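Local coordinates for probable TonB-dependent receptor (Pseudomonas aeruginosa, PDB 4K3F), which probably binds methionine in the periplasm, as a substrate-binding lipoprotein of the NlpA family serving an uptake system, at residues V75-V80 / N198-R203; S4-A9 / R51-F56; V80-L85 / S192-V197; E16-V21 / K217-A222. All coordinates share one frame; numbering follows the deposited sequence.

Contact 1 of 4, residues V75-V80 / N198-R203; sequences VAVTGV and NILVAR. With MSE (selenomethionine), chain B.
V77 spreads its two methyls over L200 and A202 of the neighbouring strand: its CG1 lies beside L200 CD2 at 3.8 Å, while its CG2 settles into the shallow place left by A202, 3.8 Å from that residue's CB. The V77 and L200 side chains run side by side in the same direction, so their branched ends form one low ridge, which A216 and L215 of helix 210-218 cover. On the face bearing A76 and I199, the small methyl of A76 leaves a hollow for I199 CD1, 3.8 Å away. The CG1 branch of I199 stands between its own N and carbonyl carbon (chi1 44°), and CG2 lies 4.0 Å from G79 CA, where glycine presents no bulk. Helix 60-70 closes this face through Q60 and L63. These antiparallel neighbours belong to the mixed central sheet of one lobe of a periplasmic binding protein, and a beta bulge interrupts their pairing: V77 and T78 both stand opposite L200, with V77 N donating to L200 O and L200 N to T78 O. V75 and A202 form a regular hydrogen-bonded pair at one end. At the other, V80 N reaches N198 O (2.9 Å), and the N198 side chain projects into the pocket. There the amide meets selenomethionine twice: OD1 accepts from the ligand N at 2.9 Å, while ND2 donates to the ligand O at 2.8 Å (160°). H14 NE2 also bonds to OD1.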
# COMPACT_ATOMS: atom_id res chain seq x y z
N VAL A 75 12.70 0.86 10.68
CA VAL A 75 11.72 1.10 11.75
C VAL A 75 10.67 2.10 11.29
O VAL A 75 10.91 3.12 10.60
CB VAL A 75 12.42 1.61 13.06
CG1 VAL A 75 13.29 0.49 13.65
CG2 VAL A 75 13.30 2.84 12.84
N ALA A 76 9.45 1.86 11.73
CA ALA A 76 8.37 2.76 11.43
C ALA A 76 8.47 4.04 12.27
O ALA A 76 8.79 4.00 13.42
CB ALA A 76 7.05 2.05 11.73
N VAL A 77 8.14 5.16 11.67
CA VAL A 77 8.17 6.48 12.34
C VAL A 77 6.76 6.95 12.69
O VAL A 77 6.50 7.32 13.87
CB VAL A 77 8.86 7.54 11.45
CG1 VAL A 77 8.89 8.89 12.17
CG2 VAL A 77 10.27 7.09 11.09
N THR A 78 5.87 6.93 11.71
CA THR A 78 4.49 7.34 11.92
C THR A 78 3.60 6.85 10.82
O THR A 78 4.07 6.53 9.73
CB THR A 78 4.36 8.86 12.06
OG1 THR A 78 3.11 9.18 12.70
CG2 THR A 78 4.43 9.59 10.72
N GLY A 79 2.30 6.76 11.12
CA GLY A 79 1.32 6.35 10.16
C GLY A 79 0.69 7.56 9.51
O GLY A 79 0.55 8.61 10.12
N VAL A 80 0.35 7.43 8.25
CA VAL A 80 -0.15 8.53 7.50
C VAL A 80 -1.54 8.31 6.94
O VAL A 80 -2.41 9.15 7.15
CB VAL A 80 0.82 8.95 6.38
CG1 VAL A 80 0.28 10.20 5.70
CG2 VAL A 80 2.21 9.25 6.92
N ASN A 198 -0.29 3.07 5.86
CA ASN A 198 1.02 3.35 5.26
C ASN A 198 1.86 4.24 6.17
O ASN A 198 1.35 5.20 6.74
CB ASN A 198 0.86 3.99 3.88
CG ASN A 198 0.48 2.97 2.79
OD1 ASN A 198 0.98 3.02 1.68
ND2 ASN A 198 -0.38 1.97 3.16
N ILE A 199 3.12 3.86 6.34
CA ILE A 199 3.98 4.44 7.32
C ILE A 199 5.21 5.09 6.69
O ILE A 199 5.79 4.60 5.72
CB ILE A 199 4.45 3.36 8.31
CG1 ILE A 199 4.87 2.07 7.57
CG2 ILE A 199 3.30 3.01 9.25
CD1 ILE A 199 5.59 1.05 8.41
N LEU A 200 5.66 6.13 7.35
CA LEU A 200 6.98 6.69 7.10
C LEU A 200 7.96 5.76 7.81
O LEU A 200 7.74 5.44 8.97
CB LEU A 200 7.06 8.08 7.70
CG LEU A 200 8.42 8.75 7.72
CD1 LEU A 200 8.86 9.06 6.34
CD2 LEU A 200 8.37 10.04 8.54
N VAL A 201 9.06 5.38 7.15
CA VAL A 201 10.00 4.37 7.65
C VAL A 201 11.38 4.95 7.57
O VAL A 201 11.74 5.64 6.59
CB VAL A 201 9.89 3.05 6.81
CG1 VAL A 201 11.02 2.07 7.13
CG2 VAL A 201 8.55 2.41 7.14
N ALA A 202 12.16 4.69 8.59
CA ALA A 202 13.54 5.18 8.62
C ALA A 202 14.40 4.19 9.35
O ALA A 202 14.11 3.00 9.28
CB ALA A 202 13.54 6.59 9.24
N ARG A 203 15.47 4.64 9.98
CA ARG A 203 16.40 3.74 10.66
C ARG A 203 16.48 4.08 12.14
O ARG A 203 16.15 5.19 12.54
CB ARG A 203 17.78 3.95 10.05
CG ARG A 203 17.86 3.52 8.58
CD ARG A 203 19.28 3.45 8.03
NE ARG A 203 19.93 4.74 8.21
CZ ARG A 203 20.00 5.71 7.31
NH1 ARG A 203 19.64 5.52 6.03
NH2 ARG A 203 20.52 6.87 7.66
N MSE B . 0.42 1.65 -0.83
CA MSE B . 0.35 0.16 -0.77
C MSE B . -0.94 -0.19 -0.04
O MSE B . -1.26 0.43 0.97
OXT MSE B . -1.66 -1.11 -0.46
CB MSE B . 1.57 -0.44 -0.04
CG MSE B . 1.53 -1.95 0.01
SE MSE B . 3.01 -2.64 1.10
CE MSE B . 4.47 -2.17 0.00

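Contact 2 of 4, residues S4-A9 / R51-F56; sequences SLTVAA and RLDANF
T6 lays its CB against the L52 side chain, 3.9 Å from L52 CD2, and crosses the side chain of D53 at about a right angle. The two stronger bonds between T6 and D53 run in opposite senses. T6 N donates to D53 OD2 (2.9 Å, 166°), reaching that oxygen on its anti side and 28° out of the carboxylate plane; in return, D53 N donates to T6 OG1 at 2.9 Å. The hydroxyl can receive this bond because chi1 of 53° places it between the threonine's own N and carbonyl carbon. A water that donates to D53 OD2 at 2.6 Å also bonds to S4 OG, whose other partner is K33. Threonine on the strand and aspartate in the loop before strand 54-59 suit this place, since the side chain of each meets a main-chain N of the other. From A54 onward the partnership becomes parallel beta structure: A8 N donates to A54 O, and F56 N to A8 O (2.8 Å). Strand 3-9 lies between strands 30-36 and 54-59 in the alpha/beta sheet of this lobe, with helices on both faces. On one face A8 CB touches L52 CD1 at 3.7 Å, and helix 42-48 covers them; N55, on the same face, bonds through ND2 to N44 OD1. On the other face V7 CG1 rests over N55 CA at 3.9 Å, and helix 11-26 fills in with L18 against V7, A9 and F56. The phenyl ring meets H14 edge-to-face. Buried F56 O has no polar partner in the model, though A9 CA approaches it at 3.4 Å.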
# COMPACT_ATOMS: atom_id res chain seq x y z
N SER A 4 19.04 18.50 5.62
CA SER A 4 18.67 17.64 4.50
C SER A 4 17.90 16.42 4.95
O SER A 4 18.30 15.76 5.91
CB SER A 4 19.95 17.15 3.81
OG SER A 4 19.65 16.31 2.71
N LEU A 5 16.87 16.04 4.21
CA LEU A 5 16.09 14.82 4.54
C LEU A 5 15.66 14.19 3.24
O LEU A 5 14.87 14.74 2.51
CB LEU A 5 14.88 15.15 5.43
CG LEU A 5 14.02 13.98 5.87
CD1 LEU A 5 14.84 13.01 6.70
CD2 LEU A 5 12.85 14.53 6.69
N THR A 6 16.23 13.03 2.92
CA THR A 6 15.94 12.41 1.64
C THR A 6 14.95 11.24 1.85
O THR A 6 15.15 10.44 2.74
CB THR A 6 17.23 11.89 0.97
OG1 THR A 6 17.94 11.05 1.87
CG2 THR A 6 18.11 13.06 0.55
N VAL A 7 13.90 11.18 1.03
CA VAL A 7 12.78 10.23 1.22
C VAL A 7 12.41 9.56 -0.10
O VAL A 7 12.10 10.25 -1.09
CB VAL A 7 11.52 10.93 1.79
CG1 VAL A 7 10.46 9.91 2.12
CG2 VAL A 7 11.87 11.68 3.05
N ALA A 8 12.50 8.22 -0.12
CA ALA A 8 12.02 7.46 -1.28
C ALA A 8 10.51 7.23 -1.17
O ALA A 8 10.01 6.89 -0.09
CB ALA A 8 12.70 6.12 -1.32
N ALA A 9 9.80 7.34 -2.28
CA ALA A 9 8.35 7.20 -2.27
C ALA A 9 7.81 6.68 -3.57
O ALA A 9 8.40 6.96 -4.62
CB ALA A 9 7.71 8.54 -2.01
N ARG A 51 21.66 5.10 1.62
CA ARG A 51 21.69 5.95 0.46
C ARG A 51 20.70 7.07 0.62
O ARG A 51 20.90 8.18 0.08
CB ARG A 51 21.41 5.18 -0.82
CG ARG A 51 22.45 4.10 -1.06
CD ARG A 51 22.23 3.27 -2.31
NE ARG A 51 23.12 2.09 -2.31
CZ ARG A 51 24.40 2.09 -2.71
NH1 ARG A 51 24.98 3.17 -3.20
NH2 ARG A 51 25.14 1.00 -2.60
N LEU A 52 19.57 6.77 1.28
CA LEU A 52 18.51 7.76 1.51
C LEU A 52 18.14 7.63 2.99
O LEU A 52 18.37 6.56 3.59
CB LEU A 52 17.29 7.46 0.65
CG LEU A 52 17.53 7.47 -0.85
CD1 LEU A 52 16.26 7.08 -1.61
CD2 LEU A 52 17.99 8.83 -1.28
N ASP A 53 17.58 8.69 3.56
CA ASP A 53 17.30 8.72 4.98
C ASP A 53 16.02 7.93 5.42
O ASP A 53 15.98 7.37 6.51
CB ASP A 53 17.11 10.13 5.44
CG ASP A 53 18.37 11.02 5.30
OD1 ASP A 53 19.51 10.57 5.59
OD2 ASP A 53 18.19 12.18 4.91
N ALA A 54 15.02 7.89 4.58
CA ALA A 54 13.70 7.37 4.91
C ALA A 54 12.93 7.00 3.66
O ALA A 54 13.35 7.27 2.54
CB ALA A 54 12.93 8.44 5.68
N ASN A 55 11.81 6.33 3.85
CA ASN A 55 10.90 6.05 2.75
C ASN A 55 9.44 6.14 3.19
O ASN A 55 9.11 6.09 4.39
CB ASN A 55 11.23 4.73 2.01
CG ASN A 55 11.05 3.49 2.86
OD1 ASN A 55 9.98 3.26 3.45
ND2 ASN A 55 12.04 2.66 2.89
N PHE A 56 8.58 6.19 2.19
CA PHE A 56 7.13 6.33 2.40
C PHE A 56 6.42 5.65 1.26
O PHE A 56 6.26 6.21 0.20
CB PHE A 56 6.77 7.81 2.55
CG PHE A 56 5.30 8.07 2.76
CD1 PHE A 56 4.55 7.31 3.64
CD2 PHE A 56 4.66 9.11 2.11
CE1 PHE A 56 3.18 7.57 3.83
CE2 PHE A 56 3.30 9.37 2.31
CZ PHE A 56 2.57 8.61 3.17
O HOH W 1 20.11 13.65 3.84
O HOH W 2 20.55 11.03 1.82

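Contact 3 of 4, residues V80-L85 / S192-V197; sequences VHIEPL and SDSPYV. With MSE (selenomethionine), chain B.
V80 opens the segment with its backbone N 3.8 Å from V197 CG1, a methyl lying against the main chain where the strand is about to end. At H81 the carbonyl points across, and V197 CA makes a CA-H...O contact with H81 O at 3.4 Å. The imidazole turns the other way: its NE2 donates to E83 OE2 (2.8 Å, 162°), close to the ring plane and along the anti lone pair of that oxygen. I82 makes the largest share of the contact. Its CG1 meets V197 CG2 at 3.6 Å, the two side chains crossing obliquely; CD1 approaches S192 O at 3.5 Å, and CG2 lies against S194 OG. A branched aliphatic residue suits this place, since each arm covers a different part of the loop. S194 OG in turn accepts from Y196 N, an ST turn that shapes the loop beside I82. E83 faces the ligand instead, and its carboxylate OE1 takes a bond from selenomethionine N at 2.6 Å, as suits an amino group; the H81 bond to the other oxygen limits rotation of the carboxylate. The backbone N of E83 donates to a water (2.9 Å) that also lies within bonding distance of Y196 O and the ligand O. P84 follows, its ring restricting the loop backbone and setting its CG 4.1 Å from S192 CB. One segment leaves the larger sheet as the other returns to it, consistent with the interlobe hinge of a two-lobed periplasmic binding protein, here forming part of the wall of the amino acid pocket.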
# COMPACT_ATOMS: atom_id res chain seq x y z
N VAL A 80 0.35 7.43 8.25
CA VAL A 80 -0.15 8.53 7.50
C VAL A 80 -1.54 8.31 6.94
O VAL A 80 -2.41 9.15 7.15
CB VAL A 80 0.82 8.95 6.38
CG1 VAL A 80 0.28 10.20 5.70
CG2 VAL A 80 2.21 9.25 6.92
N HIS A 81 -1.75 7.23 6.18
CA HIS A 81 -2.99 7.01 5.47
C HIS A 81 -3.23 5.55 5.22
O HIS A 81 -2.32 4.72 5.38
CB HIS A 81 -3.01 7.76 4.13
CG HIS A 81 -2.09 7.20 3.10
ND1 HIS A 81 -0.82 7.67 2.86
CD2 HIS A 81 -2.26 6.16 2.24
CE1 HIS A 81 -0.26 6.96 1.90
NE2 HIS A 81 -1.11 6.04 1.51
N ILE A 82 -4.47 5.24 4.85
CA ILE A 82 -4.84 3.87 4.48
C ILE A 82 -5.31 3.93 3.04
O ILE A 82 -5.92 4.93 2.61
CB ILE A 82 -5.98 3.30 5.39
CG1 ILE A 82 -5.61 3.42 6.86
CG2 ILE A 82 -6.26 1.84 5.09
CD1 ILE A 82 -6.51 4.38 7.61
N GLU A 83 -5.05 2.87 2.29
CA GLU A 83 -5.48 2.73 0.88
C GLU A 83 -6.32 1.49 0.76
O GLU A 83 -5.80 0.44 0.41
CB GLU A 83 -4.26 2.55 -0.04
CG GLU A 83 -3.35 3.73 -0.11
CD GLU A 83 -2.05 3.48 -0.88
OE1 GLU A 83 -1.91 2.48 -1.67
OE2 GLU A 83 -1.16 4.28 -0.67
N PRO A 84 -7.62 1.57 1.07
CA PRO A 84 -8.42 0.35 1.02
C PRO A 84 -8.29 -0.39 -0.31
O PRO A 84 -8.46 0.20 -1.39
CB PRO A 84 -9.83 0.84 1.27
CG PRO A 84 -9.61 2.02 2.15
CD PRO A 84 -8.37 2.70 1.59
N LEU A 85 -7.94 -1.66 -0.24
CA LEU A 85 -7.64 -2.45 -1.44
C LEU A 85 -8.93 -2.89 -2.11
O LEU A 85 -9.84 -3.43 -1.44
CB LEU A 85 -6.82 -3.66 -1.04
CG LEU A 85 -6.30 -4.39 -2.29
CD1 LEU A 85 -4.81 -4.53 -2.19
CD2 LEU A 85 -7.02 -5.68 -2.36
N SER A 192 -11.68 0.80 5.94
CA SER A 192 -10.44 1.55 6.21
C SER A 192 -9.85 1.30 7.60
O SER A 192 -8.74 1.75 7.86
CB SER A 192 -10.68 3.03 6.03
OG SER A 192 -11.72 3.44 6.90
N ASP A 193 -10.59 0.64 8.49
CA ASP A 193 -10.02 0.23 9.79
C ASP A 193 -9.33 -1.11 9.67
O ASP A 193 -9.92 -2.16 9.89
CB ASP A 193 -11.11 0.18 10.86
CG ASP A 193 -11.20 1.46 11.65
OD1 ASP A 193 -11.01 2.55 11.06
OD2 ASP A 193 -11.45 1.38 12.87
N SER A 194 -8.07 -1.06 9.26
CA SER A 194 -7.39 -2.25 8.78
C SER A 194 -5.98 -2.30 9.32
O SER A 194 -5.49 -1.33 9.91
CB SER A 194 -7.37 -2.27 7.24
OG SER A 194 -6.40 -1.35 6.72
N PRO A 195 -5.30 -3.42 9.06
CA PRO A 195 -3.86 -3.50 9.41
C PRO A 195 -2.92 -2.65 8.55
O PRO A 195 -1.71 -2.71 8.76
CB PRO A 195 -3.53 -5.00 9.20
CG PRO A 195 -4.85 -5.69 9.35
CD PRO A 195 -5.86 -4.74 8.74
N TYR A 196 -3.44 -1.93 7.56
CA TYR A 196 -2.60 -1.50 6.44
C TYR A 196 -2.34 0.01 6.31
O TYR A 196 -2.10 0.54 5.22
CB TYR A 196 -3.12 -2.08 5.12
CG TYR A 196 -3.33 -3.57 5.20
CD1 TYR A 196 -2.25 -4.45 5.35
CD2 TYR A 196 -4.61 -4.11 5.25
CE1 TYR A 196 -2.42 -5.80 5.46
CE2 TYR A 196 -4.79 -5.47 5.38
CZ TYR A 196 -3.70 -6.31 5.50
OH TYR A 196 -3.90 -7.64 5.63
N VAL A 197 -2.27 0.68 7.45
CA VAL A 197 -1.84 2.07 7.42
C VAL A 197 -0.45 2.15 6.81
O VAL A 197 0.43 1.36 7.12
CB VAL A 197 -1.84 2.67 8.83
CG1 VAL A 197 -1.27 4.07 8.83
CG2 VAL A 197 -3.23 2.65 9.42
N MSE B . 0.42 1.65 -0.83
CA MSE B . 0.35 0.16 -0.77
C MSE B . -0.94 -0.19 -0.04
O MSE B . -1.26 0.43 0.97
OXT MSE B . -1.66 -1.11 -0.46
CB MSE B . 1.57 -0.44 -0.04
CG MSE B . 1.53 -1.95 0.01
SE MSE B . 3.01 -2.64 1.10
CE MSE B . 4.47 -2.17 0.00
O HOH W 3 -3.41 0.47 2.70

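Contact 4 of 4, residues E16-V21 / K217-A222; sequences EILNVV and KALHSA
Apolar contacts carry this meeting of I17, V21 and L219. L219 CD2 is the probing methyl: it lies 3.8 Å from I17 CG2 and 4.0 Å from V21 CG1, pushing between two residues one helical turn apart, with L18 CD2 somewhat further off at 4.3 Å. The leucine side chain crosses those of I17 and V21 at about right angles. In I17, chi1 of -70° sets CG2 anti to the backbone N, which is how this branch comes to face the leucine. V21 CG1 also reaches A218, 4.3 Å from its CB, and the small alanine lets segment 217-222 come near helix 11-26. Hydrogen bonds do not cross between the segments; the notable ones lie in the turn of 217-222. This type I turn runs from A218 to S221, and A218 O accepts twice from S221: from N at 3.0 Å and from OG at 2.7 Å, the latter in the carbonyl plane. Serine suits the spot because the same OG caps I224 N, making S221 the N-cap of helix 222-232. Beyond the pair, I17 packs on H81, L219 on V80, and L18 on I34, so the contact sits between the helices and the sheet. It buries just 163 Å², implying that the two segments are held to each other by shape and exclusion of water, while the directional bonds lie within each segment or reach other parts of the structure.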
# COMPACT_ATOMS: atom_id res chain seq x y z
N GLU A 16 3.14 12.61 -4.06
CA GLU A 16 2.26 13.77 -4.15
C GLU A 16 2.10 14.38 -2.74
O GLU A 16 2.21 15.58 -2.56
CB GLU A 16 0.90 13.39 -4.74
CG GLU A 16 0.99 12.82 -6.15
CD GLU A 16 -0.36 12.68 -6.86
OE1 GLU A 16 -1.36 12.31 -6.22
OE2 GLU A 16 -0.40 12.86 -8.08
N ILE A 17 1.80 13.54 -1.77
CA ILE A 17 1.69 14.00 -0.38
C ILE A 17 2.96 14.71 0.07
O ILE A 17 2.91 15.79 0.68
CB ILE A 17 1.38 12.80 0.55
CG1 ILE A 17 -0.05 12.31 0.29
CG2 ILE A 17 1.59 13.17 2.02
CD1 ILE A 17 -0.35 10.94 0.90
N LEU A 18 4.11 14.08 -0.20
CA LEU A 18 5.38 14.68 0.15
C LEU A 18 5.65 16.02 -0.54
O LEU A 18 6.18 16.93 0.13
CB LEU A 18 6.53 13.67 -0.05
CG LEU A 18 6.49 12.45 0.87
CD1 LEU A 18 7.56 11.48 0.40
CD2 LEU A 18 6.70 12.77 2.34
N ASN A 19 5.25 16.18 -1.81
CA ASN A 19 5.41 17.47 -2.51
C ASN A 19 4.62 18.61 -1.81
O ASN A 19 5.07 19.75 -1.75
CB ASN A 19 4.94 17.37 -3.96
CG ASN A 19 5.88 16.58 -4.86
OD1 ASN A 19 7.07 16.63 -4.71
ND2 ASN A 19 5.31 15.90 -5.85
N VAL A 20 3.46 18.26 -1.26
CA VAL A 20 2.60 19.24 -0.58
C VAL A 20 3.15 19.57 0.81
O VAL A 20 2.97 20.69 1.26
CB VAL A 20 1.15 18.69 -0.55
CG1 VAL A 20 0.21 19.52 0.29
CG2 VAL A 20 0.65 18.61 -2.00
N VAL A 21 3.84 18.62 1.46
CA VAL A 21 4.41 18.91 2.81
C VAL A 21 5.71 19.65 2.67
O VAL A 21 6.12 20.33 3.62
CB VAL A 21 4.64 17.71 3.79
CG1 VAL A 21 3.36 17.08 4.23
CG2 VAL A 21 5.60 16.69 3.26
N LYS A 217 5.41 15.06 12.04
CA LYS A 217 4.40 15.97 12.52
C LYS A 217 3.66 16.61 11.35
O LYS A 217 2.45 16.72 11.39
CB LYS A 217 5.01 17.05 13.42
CG LYS A 217 3.99 18.05 13.97
CD LYS A 217 4.53 18.74 15.23
CE LYS A 217 3.85 20.08 15.49
NZ LYS A 217 4.71 20.93 16.36
N ALA A 218 4.38 17.03 10.31
CA ALA A 218 3.75 17.64 9.12
C ALA A 218 2.81 16.67 8.45
O ALA A 218 1.76 17.06 7.92
CB ALA A 218 4.81 18.11 8.13
N LEU A 219 3.14 15.38 8.49
CA LEU A 219 2.31 14.35 7.86
C LEU A 219 1.05 14.06 8.64
O LEU A 219 0.22 13.31 8.16
CB LEU A 219 3.10 13.05 7.65
CG LEU A 219 4.19 13.15 6.58
CD1 LEU A 219 5.13 11.97 6.63
CD2 LEU A 219 3.58 13.22 5.21
N HIS A 220 0.92 14.61 9.86
CA HIS A 220 -0.34 14.56 10.64
C HIS A 220 -1.04 15.92 10.66
O HIS A 220 -1.98 16.11 11.42
CB HIS A 220 -0.11 14.08 12.07
CG HIS A 220 0.08 12.60 12.20
ND1 HIS A 220 0.00 11.95 13.42
CD2 HIS A 220 0.29 11.63 11.27
CE1 HIS A 220 0.19 10.65 13.24
NE2 HIS A 220 0.38 10.43 11.95
N SER A 221 -0.61 16.85 9.79
CA SER A 221 -1.13 18.21 9.83
C SER A 221 -2.54 18.25 9.25
O SER A 221 -2.93 17.41 8.43
CB SER A 221 -0.25 19.18 9.09
OG SER A 221 -0.26 18.91 7.71
N ALA A 222 -3.31 19.23 9.70
CA ALA A 222 -4.65 19.47 9.13
C ALA A 222 -4.58 19.74 7.64
O ALA A 222 -5.47 19.33 6.89
CB ALA A 222 -5.28 20.65 9.83

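In the fold
Contacts 1 and 2 lie in one sheet, their centres 11 Å apart, joined where N55 N probably bonds to V201 O at 2.8 Å. Contact 3 continues from contact 1 through the shared V80, and N198 N probably bonds to H81 O at 2.7 Å; N198 and E83 both reach the same selenomethionine from adjoining segments. Contact 4 packs against the face of the sheet bearing V7, A9 and F56: F56 CE2 of contact 2 lies 4.2 Å from I17 CG2, and H220 NE2 probably bonds to G79 O of contact 1 at 2.6 Å. F56 bridges contact 2 to H81. The side chains of F56 and I17 stand about 8 and 9 Å from the ligand.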